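Local coordinates for protein Pre-mRNA-splicing factor SAD1 (Saccharomyces cerevisiae, PDB 4MSX) that promotes assembly of newly made U4 snRNA into the U4/U6 snRNP and is required for pre-mRNA splicing, as a catalytically inactive deubiquitinase homologue, at residues Val198-Leu201 / Ile202-Val206; Pro207-Asp210 / His211-Asn215; Asn215-Asp218 / Asn219-Glu222; Leu227-Cys230 / Val231-Trp235; Leu270-Leu273 / Phe274-Cys278. One frame throughout, in Å; residues are numbered along the deposited sequence.

Contact 1: residues Val198-Leu201 / Ile202-Val206; sequences VLLL and ISHMV
Ser203 turns its hydroxyl back onto the carbonyl of Leu199, one turn earlier in the same helix. OG lies anti to its own carbonyl carbon, beside the backbone N (chi1 -69°). From there Ser203 OG donates to Leu199 O at 2.8 Å. Ser203 N reaches Leu199 O at 2.9 Å from the opposite face of the carbonyl plane, so this buried oxygen is gripped twice. Ser203 was modelled in two conformers, and the hydroxyl bond holds for the one described. Ile202, also modelled twice, rests its CG2 branch 3.5 Å from Leu199 O. His204 marks the end of the helix. Its ring approaches obliquely, with His204 CD2 3.1 Å from Leu200 O. His204 N donates to Leu201 O at 3.2 Å, from above the carbonyl plane, in a bond that spans three residues. Met205 is extended beyond CG, and Met205 CG lies 3.5 Å from Leu201 O. His204 NE2 is hydrogen-bonded to Gly182 O. Around the helix, Leu199 and Ser203 meet helix 222-234, and Val198 and Ile202 meet helix 266-280. Leu200 and His204 lie on strand 438-446, and Leu201 and Met205 on strand 472-480.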
loop_
_atom_site.group_PDB
_atom_site.type_symbol
_atom_site.label_atom_id
_atom_site.label_comp_id
_atom_site.label_asym_id
_atom_site.label_seq_id
_atom_site.Cartn_x
_atom_site.Cartn_y
_atom_site.Cartn_z
ATOM N N VAL A 198 -2.538 -0.082 -3.783
ATOM C CA VAL A 198 -2.947 1.100 -3.036
ATOM C C VAL A 198 -2.044 1.307 -1.772
ATOM O O VAL A 198 -1.627 2.448 -1.442
ATOM C CB VAL A 198 -4.435 0.979 -2.611
ATOM C CG1 VAL A 198 -4.837 2.072 -1.616
ATOM C CG2 VAL A 198 -5.370 1.069 -3.900
ATOM N N LEU A 199 -1.750 0.218 -1.057
ATOM C CA LEU A 199 -0.874 0.376 0.110
ATOM C C LEU A 199 0.516 0.886 -0.284
ATOM O O LEU A 199 1.132 1.679 0.462
ATOM C CB LEU A 199 -0.727 -0.957 0.863
ATOM C CG LEU A 199 -2.056 -1.377 1.547
ATOM C CD1 LEU A 199 -1.890 -2.814 2.073
ATOM C CD2 LEU A 199 -2.447 -0.404 2.697
ATOM N N LEU A 200 1.049 0.400 -1.397
ATOM C CA LEU A 200 2.327 0.918 -1.882
ATOM C C LEU A 200 2.221 2.430 -2.244
ATOM O O LEU A 200 3.106 3.244 -1.892
ATOM C CB LEU A 200 2.785 0.124 -3.131
ATOM C CG LEU A 200 3.320 -1.290 -2.801
ATOM C CD1 LEU A 200 3.449 -2.137 -4.084
ATOM C CD2 LEU A 200 4.685 -1.237 -2.018
ATOM N N LEU A 201 1.136 2.810 -2.922
ATOM C CA LEU A 201 0.984 4.224 -3.333
ATOM C C LEU A 201 0.992 5.105 -2.118
ATOM O O LEU A 201 1.746 6.101 -2.031
ATOM C CB LEU A 201 -0.354 4.501 -4.055
ATOM C CG LEU A 201 -0.525 3.895 -5.431
ATOM C CD1 LEU A 201 -1.751 4.491 -6.177
ATOM C CD2 LEU A 201 0.712 4.090 -6.230
ATOM N N ILE A 202 0.174 4.776 -1.142
ATOM C CA ILE A 202 0.082 5.667 -0.013
ATOM C C ILE A 202 1.359 5.609 0.854
ATOM O O ILE A 202 1.777 6.635 1.400
ATOM C CB ILE A 202 -1.182 5.436 0.795
ATOM C CG1 ILE A 202 -1.432 6.659 1.686
ATOM C CG2 ILE A 202 -1.114 4.117 1.578
ATOM C CD1 ILE A 202 -2.678 6.530 2.560
ATOM N N SER A 203 2.014 4.449 0.941
ATOM C CA SER A 203 3.258 4.326 1.702
ATOM C C SER A 203 4.431 5.067 1.059
ATOM O O SER A 203 5.455 5.297 1.714
ATOM C CB SER A 203 3.628 2.848 1.865
ATOM O OG SER A 203 2.698 2.223 2.716
ATOM N N HIS A 204 4.291 5.416 -0.228
ATOM C CA HIS A 204 5.357 6.112 -0.943
ATOM C C HIS A 204 5.099 7.624 -1.077
ATOM O O HIS A 204 5.882 8.307 -1.721
ATOM C CB HIS A 204 5.677 5.432 -2.309
ATOM C CG HIS A 204 6.453 4.160 -2.131
ATOM N ND1 HIS A 204 7.753 3.995 -2.574
ATOM C CD2 HIS A 204 6.154 3.037 -1.417
ATOM C CE1 HIS A 204 8.195 2.802 -2.209
ATOM N NE2 HIS A 204 7.238 2.193 -1.518
ATOM N N MET A 205 4.013 8.125 -0.487
ATOM C CA MET A 205 3.780 9.591 -0.403
ATOM C C MET A 205 4.467 10.091 0.851
ATOM O O MET A 205 3.967 9.920 1.960
ATOM C CB MET A 205 2.303 9.919 -0.296
ATOM C CG MET A 205 1.607 9.571 -1.604
ATOM S SD MET A 205 -0.182 9.714 -1.467
ATOM C CE MET A 205 -0.563 9.312 -3.179
ATOM N N VAL A 206 5.631 10.683 0.679
ATOM C CA VAL A 206 6.513 10.890 1.839
ATOM C C VAL A 206 5.887 11.472 3.131
ATOM O O VAL A 206 6.166 10.987 4.219
ATOM C CB VAL A 206 7.797 11.620 1.415
ATOM C CG1 VAL A 206 8.582 12.091 2.633
ATOM C CG2 VAL A 206 8.662 10.640 0.587
#

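Contact 2: residues Pro207-Asp210 / His211-Asn215; sequences PVRD and HFLLN
Phe212, Leu213 and Leu214 donate their backbone N-H groups to the carbonyls of Val208, Arg209 and Asp210, in the regular four-residue step of an alpha helix. The Leu213 N to Arg209 O bond is the shortest, at 2.8 Å. On one side of the helix Val208 and Phe212 lie side by side and point the same way, with Val208 CG1 3.6 Å from Phe212 CE2. On another, the aliphatic part of Arg209 crosses Leu213, with Arg209 CG 3.7 Å from Leu213 CD1.

Arg209 then bends at chi3 (75°) and grips Asp210 side-on. NE and NH2 of Arg209 both bond Asp210 OD1, at 3.0 and 2.9 Å, and the oxygen lies in the guanidinium plane. Arg209 also makes a cation-pi contact with Trp235. A leucine here would probably leave the Asp210 carboxylate without its mate and Trp235 without its cation. At the far end Asn215 ND2 donates to His211 O at 2.8 Å, on a lone pair in the carbonyl plane. The same ND2 lies over one face of the His211 ring. A side-chain amide thus takes up a carbonyl at the C-terminal end of helix 206-214, a short alpha helix of the USP fold.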
loop_
_atom_site.group_PDB
_atom_site.type_symbol
_atom_site.label_atom_id
_atom_site.label_comp_id
_atom_site.label_asym_id
_atom_site.label_seq_id
_atom_site.Cartn_x
_atom_site.Cartn_y
_atom_site.Cartn_z
ATOM N N PRO A 207 5.028 12.481 3.031
ATOM C CA PRO A 207 4.455 13.120 4.236
ATOM C C PRO A 207 3.488 12.228 4.961
ATOM O O PRO A 207 3.300 12.321 6.181
ATOM C CB PRO A 207 3.668 14.327 3.692
ATOM C CG PRO A 207 4.077 14.469 2.220
ATOM C CD PRO A 207 4.715 13.193 1.769
ATOM N N VAL A 208 2.808 11.375 4.202
ATOM C CA VAL A 208 1.928 10.405 4.816
ATOM C C VAL A 208 2.788 9.300 5.412
ATOM O O VAL A 208 2.575 8.874 6.554
ATOM C CB VAL A 208 0.929 9.804 3.731
ATOM C CG1 VAL A 208 0.024 8.819 4.405
ATOM C CG2 VAL A 208 0.151 10.935 3.050
ATOM N N ARG A 209 3.738 8.808 4.626
ATOM C CA ARG A 209 4.595 7.722 5.083
ATOM C C ARG A 209 5.293 8.145 6.377
ATOM O O ARG A 209 5.286 7.414 7.406
ATOM C CB ARG A 209 5.683 7.409 4.066
ATOM C CG ARG A 209 6.666 6.318 4.558
ATOM C CD ARG A 209 7.910 6.313 3.693
ATOM N NE ARG A 209 8.746 7.493 4.064
ATOM C CZ ARG A 209 9.951 7.730 3.559
ATOM N NH1 ARG A 209 10.458 6.881 2.680
ATOM N NH2 ARG A 209 10.655 8.823 3.927
ATOM N N ASP A 210 5.898 9.334 6.342
ATOM C CA ASP A 210 6.687 9.771 7.530
ATOM C C ASP A 210 5.827 9.831 8.783
ATOM O O ASP A 210 6.245 9.428 9.889
ATOM C CB ASP A 210 7.355 11.131 7.282
ATOM C CG ASP A 210 8.545 11.020 6.357
ATOM O OD1 ASP A 210 8.754 9.905 5.811
ATOM O OD2 ASP A 210 9.279 12.043 6.161
ATOM N N HIS A 211 4.598 10.318 8.627
ATOM C CA HIS A 211 3.711 10.407 9.777
ATOM C C HIS A 211 3.425 9.001 10.350
ATOM O O HIS A 211 3.380 8.799 11.596
ATOM C CB HIS A 211 2.391 11.078 9.406
ATOM C CG HIS A 211 1.528 11.381 10.590
ATOM N ND1 HIS A 211 1.727 12.502 11.379
ATOM C CD2 HIS A 211 0.479 10.717 11.133
ATOM C CE1 HIS A 211 0.846 12.497 12.367
ATOM N NE2 HIS A 211 0.083 11.424 12.243
ATOM N N PHE A 212 3.191 8.029 9.456
ATOM C CA PHE A 212 2.908 6.648 9.936
ATOM C C PHE A 212 4.144 6.013 10.592
ATOM O O PHE A 212 4.016 5.248 11.567
ATOM C CB PHE A 212 2.507 5.732 8.756
ATOM C CG PHE A 212 1.032 5.787 8.400
ATOM C CD1 PHE A 212 0.073 5.476 9.333
ATOM C CD2 PHE A 212 0.635 6.135 7.121
ATOM C CE1 PHE A 212 -1.294 5.469 8.988
ATOM C CE2 PHE A 212 -0.744 6.156 6.761
ATOM C CZ PHE A 212 -1.693 5.831 7.700
ATOM N N LEU A 213 5.324 6.239 9.999
ATOM C CA LEU A 213 6.541 5.563 10.501
ATOM C C LEU A 213 6.968 6.112 11.871
ATOM O O LEU A 213 7.473 5.365 12.680
ATOM C CB LEU A 213 7.730 5.728 9.573
ATOM C CG LEU A 213 7.549 5.183 8.151
ATOM C CD1 LEU A 213 8.844 5.259 7.340
ATOM C CD2 LEU A 213 7.025 3.703 8.225
ATOM N N LEU A 214 6.763 7.406 12.118
ATOM C CA LEU A 214 7.371 8.056 13.325
ATOM C C LEU A 214 6.407 8.212 14.481
ATOM O O LEU A 214 6.810 8.625 15.573
ATOM C CB LEU A 214 7.962 9.449 12.974
ATOM C CG LEU A 214 9.099 9.373 11.961
ATOM C CD1 LEU A 214 9.536 10.777 11.415
ATOM C CD2 LEU A 214 10.289 8.694 12.580
ATOM N N ASN A 215 5.128 7.937 14.255
ATOM C CA ASN A 215 4.151 8.026 15.330
ATOM C C ASN A 215 3.543 6.694 15.712
ATOM O O ASN A 215 3.680 5.733 14.987
ATOM C CB ASN A 215 3.085 9.008 14.937
ATOM C CG ASN A 215 3.679 10.391 14.733
ATOM O OD1 ASN A 215 3.854 11.137 15.692
ATOM N ND2 ASN A 215 4.087 10.686 13.511
#

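Contact 3: residues Asn215-Asp218 / Asn219-Glu222; sequences NHFD and NQGE
Phe217 and Gln220 meet because each sets its CG anti to its own carbonyl carbon, with chi1 of -67° and -55°. Beyond CG the Gln220 chain is extended, and its amide crosses the ring obliquely. Gln220 NE2 lies 3.5 Å from Phe217 CD2 and 3.6 Å from Phe217 CE2. The amide and ring planes are 51° apart, so the amide neither stacks flat nor stands upright on the ring. Gln220 was modelled in two conformers, and these distances belong to one of them.

The backbone beneath is a type I beta turn from Phe217 to Gln220. Its closing bond, Gln220 N to Phe217 O, is weak at 3.5 Å. A water bridges the two segments. It donates to His216 O at 2.7 Å and, in the Gln220 conformer described, accepts from Gln220 NE2 at 3.1 Å. At the turn's corner Asn219 holds its CG between its backbone N and carbonyl carbon. Its OD1 comes 3.6 Å from Asp218 N, a buried N-H with no partner in the model.

Gly221 follows with a positive phi, where a CB would jam against the carbonyl O of Gln220. It sits at the N-cap position of the next helix.

The loop joins helix 206-214 to helix 222-234 at the surface. Asp218 makes a salt bridge to Lys225 on helix 222-234, and His216 bonds Tyr156. Gln220 OE1 bonds Ser281. The buried Phe217 ring packs on Ile224 and Ser228 of helix 222-234 and on Leu284 of helix 282-292.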
loop_
_atom_site.group_PDB
_atom_site.type_symbol
_atom_site.label_atom_id
_atom_site.label_comp_id
_atom_site.label_asym_id
_atom_site.label_seq_id
_atom_site.Cartn_x
_atom_site.Cartn_y
_atom_site.Cartn_z
ATOM N N ASN A 215 5.128 7.937 14.255
ATOM C CA ASN A 215 4.151 8.026 15.330
ATOM C C ASN A 215 3.543 6.694 15.712
ATOM O O ASN A 215 3.680 5.733 14.987
ATOM C CB ASN A 215 3.085 9.008 14.937
ATOM C CG ASN A 215 3.679 10.391 14.733
ATOM O OD1 ASN A 215 3.854 11.137 15.692
ATOM N ND2 ASN A 215 4.087 10.686 13.511
ATOM N N HIS A 216 2.889 6.650 16.861
ATOM C CA HIS A 216 2.233 5.433 17.308
ATOM C C HIS A 216 0.761 5.724 17.332
ATOM O O HIS A 216 0.354 6.859 17.514
ATOM C CB HIS A 216 2.797 5.013 18.675
ATOM C CG HIS A 216 4.285 4.897 18.640
ATOM N ND1 HIS A 216 4.929 3.849 18.016
ATOM C CD2 HIS A 216 5.262 5.742 19.057
ATOM C CE1 HIS A 216 6.238 4.030 18.086
ATOM N NE2 HIS A 216 6.468 5.170 18.718
ATOM N N PHE A 217 -0.052 4.712 17.135
ATOM C CA PHE A 217 -1.448 4.989 16.851
ATOM C C PHE A 217 -2.365 4.152 17.760
ATOM O O PHE A 217 -3.435 3.720 17.348
ATOM C CB PHE A 217 -1.730 4.753 15.332
ATOM C CG PHE A 217 -1.038 5.729 14.434
ATOM C CD1 PHE A 217 0.237 5.492 13.998
ATOM C CD2 PHE A 217 -1.668 6.902 14.037
ATOM C CE1 PHE A 217 0.902 6.408 13.167
ATOM C CE2 PHE A 217 -1.041 7.822 13.219
ATOM C CZ PHE A 217 0.261 7.592 12.780
ATOM N N ASP A 218 -1.955 3.960 19.013
ATOM C CA ASP A 218 -2.760 3.205 19.993
ATOM C C ASP A 218 -4.038 3.928 20.455
ATOM O O ASP A 218 -4.967 3.319 21.004
ATOM C CB ASP A 218 -1.906 2.861 21.207
ATOM C CG ASP A 218 -0.740 1.968 20.854
ATOM O OD1 ASP A 218 -0.981 0.786 20.503
ATOM O OD2 ASP A 218 0.414 2.452 20.930
ATOM N N ASN A 219 -4.080 5.226 20.201
ATOM C CA ASN A 219 -5.219 6.059 20.549
ATOM C C ASN A 219 -6.152 6.471 19.369
ATOM O O ASN A 219 -7.036 7.311 19.571
ATOM C CB ASN A 219 -4.666 7.318 21.217
ATOM C CG ASN A 219 -3.458 7.868 20.464
ATOM O OD1 ASN A 219 -2.375 7.251 20.458
ATOM N ND2 ASN A 219 -3.645 9.003 19.786
ATOM N N GLN A 220 -5.992 5.907 18.161
ATOM C CA GLN A 220 -6.807 6.334 17.035
ATOM C C GLN A 220 -7.720 5.182 16.484
ATOM O O GLN A 220 -8.241 5.286 15.372
ATOM C CB GLN A 220 -5.929 7.032 15.918
ATOM C CG GLN A 220 -5.042 8.261 16.380
ATOM C CD GLN A 220 -4.529 9.214 15.218
ATOM O OE1 GLN A 220 -5.239 9.488 14.275
ATOM N NE2 GLN A 220 -3.308 9.725 15.342
ATOM N N GLY A 221 -7.940 4.111 17.263
ATOM C CA GLY A 221 -8.806 3.002 16.843
ATOM C C GLY A 221 -8.088 1.875 16.077
ATOM O O GLY A 221 -6.985 2.094 15.563
ATOM N N GLU A 222 -8.709 0.705 15.987
ATOM C CA GLU A 222 -8.090 -0.485 15.401
ATOM C C GLU A 222 -7.703 -0.362 13.860
ATOM O O GLU A 222 -6.632 -0.808 13.446
ATOM C CB GLU A 222 -9.012 -1.657 15.541
ATOM C CG GLU A 222 -8.398 -2.919 14.983
ATOM C CD GLU A 222 -8.945 -4.205 15.589
ATOM O OE1 GLU A 222 -9.916 -4.140 16.388
ATOM O OE2 GLU A 222 -8.397 -5.289 15.250
HETATM O O HOH W 1 -0.752 9.237 17.013
#

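Contact 4: residues Leu227-Cys230 / Val231-Trp235; sequences LSIC and VKKIW
Ile234 N donates to Cys230 O at 2.8 Å, and Lys232 N to Ser228 O at 2.9 Å. With Val231 N to Leu227 O and Lys233 N to Ile229 O, they form four successive rungs of an alpha helix, the last turns of helix 222-234 in the USP fold.

The two lysines leave this backbone in different ways. Lys232 lays its chain along the Ser228 carbonyl, with CG 3.1 Å from Ser228 O, then bends at its end (chi4 -69°). The bend delivers NZ to Phe212 O and Asn215 O, with a weak third bond to Leu213 O. The ammonium group thus sits on carbonyls at the C-terminal end of helix 206-214, where the helix dipole would probably favour a positive charge. A methionine in its place would probably leave these carbonyls without their donor and loosen the tie between the two helices. Lys233 stays extended and carries its NZ to a salt bridge with Asp77, in the region predicted to be a degenerate UBP-type zinc finger.

Packing lies further out. Leu227 and Val231 face Phe212 of helix 206-214, and Ile234 meets Leu199 and Ser203 of helix 189-203. Within the helix, Leu227 CD1 touches Val231 CG2 loosely at 4.3 Å. Ile229 and Lys233 run side by side, pointing the same way, and the methyl CG2 of Ile229 lies 3.8 Å from CE of Lys233.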
loop_
_atom_site.group_PDB
_atom_site.type_symbol
_atom_site.label_atom_id
_atom_site.label_comp_id
_atom_site.label_asym_id
_atom_site.label_seq_id
_atom_site.Cartn_x
_atom_site.Cartn_y
_atom_site.Cartn_z
ATOM N N LEU A 227 -3.365 -0.172 9.994
ATOM C CA LEU A 227 -2.869 0.375 8.728
ATOM C C LEU A 227 -1.430 0.903 9.004
ATOM O O LEU A 227 -0.508 0.790 8.176
ATOM C CB LEU A 227 -3.796 1.507 8.267
ATOM C CG LEU A 227 -3.255 2.327 7.077
ATOM C CD1 LEU A 227 -2.965 1.413 5.896
ATOM C CD2 LEU A 227 -4.277 3.406 6.691
ATOM N N SER A 228 -1.252 1.503 10.174
ATOM C CA SER A 228 0.071 2.096 10.476
ATOM C C SER A 228 1.105 0.979 10.542
ATOM O O SER A 228 2.283 1.145 10.110
ATOM C CB SER A 228 0.067 2.918 11.806
ATOM O OG SER A 228 -0.062 2.072 12.946
ATOM N N ILE A 229 0.705 -0.177 11.090
ATOM C CA ILE A 229 1.653 -1.266 11.137
ATOM C C ILE A 229 1.999 -1.794 9.719
ATOM O O ILE A 229 3.139 -2.174 9.479
ATOM C CB ILE A 229 1.170 -2.384 12.151
ATOM C CG1 ILE A 229 1.296 -1.803 13.592
ATOM C CG2 ILE A 229 1.952 -3.667 11.948
ATOM C CD1 ILE A 229 0.515 -2.535 14.648
ATOM N N CYS A 230 1.016 -1.880 8.803
ATOM C CA CYS A 230 1.340 -2.277 7.418
ATOM C C CYS A 230 2.408 -1.334 6.823
ATOM O O CYS A 230 3.365 -1.780 6.154
ATOM C CB CYS A 230 0.093 -2.168 6.526
ATOM S SG CYS A 230 -1.154 -3.479 6.976
ATOM N N VAL A 231 2.184 -0.031 7.008
ATOM C CA VAL A 231 3.095 0.990 6.408
ATOM C C VAL A 231 4.478 0.844 7.056
ATOM O O VAL A 231 5.490 0.842 6.367
ATOM C CB VAL A 231 2.548 2.432 6.580
ATOM C CG1 VAL A 231 3.608 3.470 6.082
ATOM C CG2 VAL A 231 1.200 2.585 5.836
ATOM N N LYS A 232 4.508 0.635 8.379
ATOM C CA LYS A 232 5.811 0.407 9.045
ATOM C C LYS A 232 6.544 -0.835 8.540
ATOM O O LYS A 232 7.792 -0.829 8.406
ATOM C CB LYS A 232 5.631 0.306 10.558
ATOM C CG LYS A 232 5.182 1.652 11.201
ATOM C CD LYS A 232 4.712 1.329 12.658
ATOM C CE LYS A 232 4.016 2.464 13.355
ATOM N NZ LYS A 232 4.974 3.494 13.631
ATOM N N LYS A 233 5.804 -1.910 8.237
ATOM C CA LYS A 233 6.475 -3.081 7.688
ATOM C C LYS A 233 6.902 -2.878 6.275
ATOM O O LYS A 233 7.935 -3.424 5.869
ATOM C CB LYS A 233 5.516 -4.326 7.742
ATOM C CG LYS A 233 5.333 -4.794 9.203
ATOM C CD LYS A 233 4.208 -5.884 9.315
ATOM C CE LYS A 233 4.207 -6.456 10.758
ATOM N NZ LYS A 233 3.015 -7.466 10.855
ATOM N N ILE A 234 6.078 -2.160 5.471
ATOM C CA ILE A 234 6.460 -1.960 4.056
ATOM C C ILE A 234 7.861 -1.328 3.962
ATOM O O ILE A 234 8.644 -1.617 3.031
ATOM C CB ILE A 234 5.396 -1.081 3.367
ATOM C CG1 ILE A 234 4.161 -1.982 3.061
ATOM C CG2 ILE A 234 5.961 -0.360 2.095
ATOM C CD1 ILE A 234 2.915 -1.130 2.688
ATOM N N TRP A 235 8.176 -0.480 4.942
ATOM C CA TRP A 235 9.477 0.243 4.913
ATOM C C TRP A 235 10.579 -0.464 5.728
ATOM O O TRP A 235 11.705 0.029 5.818
ATOM C CB TRP A 235 9.296 1.711 5.381
ATOM C CG TRP A 235 8.711 2.474 4.212
ATOM C CD1 TRP A 235 7.383 2.765 3.973
ATOM C CD2 TRP A 235 9.443 2.956 3.102
ATOM N NE1 TRP A 235 7.267 3.454 2.741
ATOM C CE2 TRP A 235 8.523 3.551 2.195
ATOM C CE3 TRP A 235 10.813 2.957 2.777
ATOM C CZ2 TRP A 235 8.952 4.156 0.965
ATOM C CZ3 TRP A 235 11.232 3.527 1.585
ATOM C CH2 TRP A 235 10.304 4.143 0.690
#

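Contact 5: residues Leu270-Leu273 / Phe274-Cys278; sequences LLWL and FNKIC
Phe274 receives Leu270 over the middle of its ring. Leu270 CD2 stands 4.0 Å from the ring centroid and 4° off the normal, a CH-pi contact. It belongs to the Leu270 conformer described, one of two modelled. With CG anti to the carbonyl carbon (chi1 -84°), the Phe274 ring turns back toward the preceding turn. Phe274 N donates to Leu270 O at 2.8 Å.

Asn275 comes next on an exposed side. Its N donates to Leu271 O at 3.0 Å, while its OD1 bonds the indole NE1 of Trp321.

Lys276 lies alongside Trp272, pointing the same way. Lys276 CB sits over one face of the six-membered ring, 4.2 Å from the Trp272 centroid and displaced toward the rim. The chain bends at chi2, and NZ goes on to a salt bridge with Glu257. Lys276 N donates to Trp272 O at 2.9 Å.

Ile277 crosses Leu273, with Ile277 CD1 4.2 Å from Leu273 CG. It is buried against Phe223 and Leu227 of helix 222-234 and Ile202 of helix 189-203.

The chemistry differs round helix 266-280. Leu270, Leu273, Phe274 and Ile277 are apolar, and each touches helix 189-203. At Trp272 and Lys276, an aliphatic lysine stem covers an aromatic face while its charge is paired further out.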
loop_
_atom_site.group_PDB
_atom_site.type_symbol
_atom_site.label_atom_id
_atom_site.label_comp_id
_atom_site.label_asym_id
_atom_site.label_seq_id
_atom_site.Cartn_x
_atom_site.Cartn_y
_atom_site.Cartn_z
ATOM N N LEU A 270 -8.543 2.793 -3.289
ATOM C CA LEU A 270 -7.817 4.011 -2.848
ATOM C C LEU A 270 -8.802 5.031 -2.286
ATOM O O LEU A 270 -8.574 5.605 -1.227
ATOM C CB LEU A 270 -7.060 4.631 -4.041
ATOM C CG LEU A 270 -6.292 5.904 -3.598
ATOM C CD1 LEU A 270 -4.985 6.033 -4.395
ATOM C CD2 LEU A 270 -7.172 7.116 -3.779
ATOM N N LEU A 271 -9.923 5.257 -2.980
ATOM C CA LEU A 271 -10.900 6.264 -2.546
ATOM C C LEU A 271 -11.505 5.791 -1.217
ATOM O O LEU A 271 -11.724 6.578 -0.292
ATOM C CB LEU A 271 -12.071 6.386 -3.544
ATOM C CG LEU A 271 -11.631 7.053 -4.892
ATOM C CD1 LEU A 271 -12.748 7.121 -5.913
ATOM C CD2 LEU A 271 -11.114 8.474 -4.645
ATOM N N TRP A 272 -11.866 4.514 -1.147
ATOM C CA TRP A 272 -12.415 3.997 0.125
ATOM C C TRP A 272 -11.394 4.224 1.284
ATOM O O TRP A 272 -11.759 4.620 2.417
ATOM C CB TRP A 272 -12.711 2.473 -0.002
ATOM C CG TRP A 272 -13.441 1.904 1.185
ATOM C CD1 TRP A 272 -14.818 1.729 1.324
ATOM C CD2 TRP A 272 -12.842 1.359 2.377
ATOM N NE1 TRP A 272 -15.091 1.127 2.563
ATOM C CE2 TRP A 272 -13.904 0.892 3.211
ATOM C CE3 TRP A 272 -11.516 1.230 2.824
ATOM C CZ2 TRP A 272 -13.675 0.351 4.477
ATOM C CZ3 TRP A 272 -11.292 0.652 4.114
ATOM C CH2 TRP A 272 -12.378 0.223 4.891
ATOM N N LEU A 273 -10.149 3.871 1.024
ATOM C CA LEU A 273 -9.117 3.889 2.070
ATOM C C LEU A 273 -8.828 5.365 2.477
ATOM O O LEU A 273 -8.720 5.685 3.671
ATOM C CB LEU A 273 -7.824 3.241 1.566
ATOM C CG LEU A 273 -6.859 2.917 2.697
ATOM C CD1 LEU A 273 -7.412 1.766 3.605
ATOM C CD2 LEU A 273 -5.485 2.568 2.136
ATOM N N PHE A 274 -8.717 6.276 1.502
ATOM C CA PHE A 274 -8.550 7.713 1.880
ATOM C C PHE A 274 -9.721 8.224 2.717
ATOM O O PHE A 274 -9.527 8.946 3.713
ATOM C CB PHE A 274 -8.473 8.624 0.662
ATOM C CG PHE A 274 -7.098 8.726 0.072
ATOM C CD1 PHE A 274 -6.145 7.760 0.313
ATOM C CD2 PHE A 274 -6.750 9.810 -0.708
ATOM C CE1 PHE A 274 -4.853 7.867 -0.230
ATOM C CE2 PHE A 274 -5.471 9.923 -1.257
ATOM C CZ PHE A 274 -4.533 8.955 -1.019
ATOM N N ASN A 275 -10.951 7.852 2.340
ATOM C CA ASN A 275 -12.085 8.311 3.118
ATOM C C ASN A 275 -12.099 7.683 4.513
ATOM O O ASN A 275 -12.511 8.320 5.494
ATOM C CB ASN A 275 -13.423 8.109 2.378
ATOM C CG ASN A 275 -13.545 9.033 1.115
ATOM O OD1 ASN A 275 -13.056 10.182 1.095
ATOM N ND2 ASN A 275 -14.168 8.514 0.059
ATOM N N LYS A 276 -11.661 6.436 4.621
ATOM C CA LYS A 276 -11.722 5.764 5.918
ATOM C C LYS A 276 -10.627 6.373 6.849
ATOM O O LYS A 276 -10.795 6.487 8.074
ATOM C CB LYS A 276 -11.525 4.268 5.752
ATOM C CG LYS A 276 -11.537 3.466 7.063
ATOM C CD LYS A 276 -12.963 3.448 7.592
ATOM C CE LYS A 276 -13.010 2.781 8.923
ATOM N NZ LYS A 276 -14.393 2.502 9.359
ATOM N N ILE A 277 -9.494 6.700 6.266
ATOM C CA ILE A 277 -8.392 7.327 7.033
ATOM C C ILE A 277 -8.883 8.665 7.571
ATOM O O ILE A 277 -8.723 8.960 8.780
ATOM C CB ILE A 277 -7.128 7.554 6.189
ATOM C CG1 ILE A 277 -6.488 6.211 5.868
ATOM C CG2 ILE A 277 -6.104 8.493 6.963
ATOM C CD1 ILE A 277 -5.446 6.283 4.757
ATOM N N CYS A 278 -9.522 9.440 6.711
ATOM C CA CYS A 278 -10.010 10.773 7.084
ATOM C C CYS A 278 -11.083 10.753 8.180
ATOM O O CYS A 278 -11.145 11.666 9.010
ATOM C CB CYS A 278 -10.549 11.510 5.871
ATOM S SG CYS A 278 -9.230 12.090 4.744
#

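How the contacts relate
All five contacts are local and follow one another along the chain; none nests in or crosses another. Contact 1 ends helix 189-203, and contact 2 takes up helix 206-214 directly after it. Contact 3 begins on Asn215, where contact 2 ends, and closes a beta turn in the loop to helix 222-234. Contact 4 lies on that helix and returns to its predecessors: Trp235 NE1 bonds Ser203 O of contact 1, and contact 4 also reaches the end of contact 2. Contact 5, on helix 266-280, packs against contact 1 through Ile202 and Val198 and touches contact 4 through Leu227. Side chains leaving these contacts pack four helices of the USP domain together, although contacts 2 and 5 do not touch.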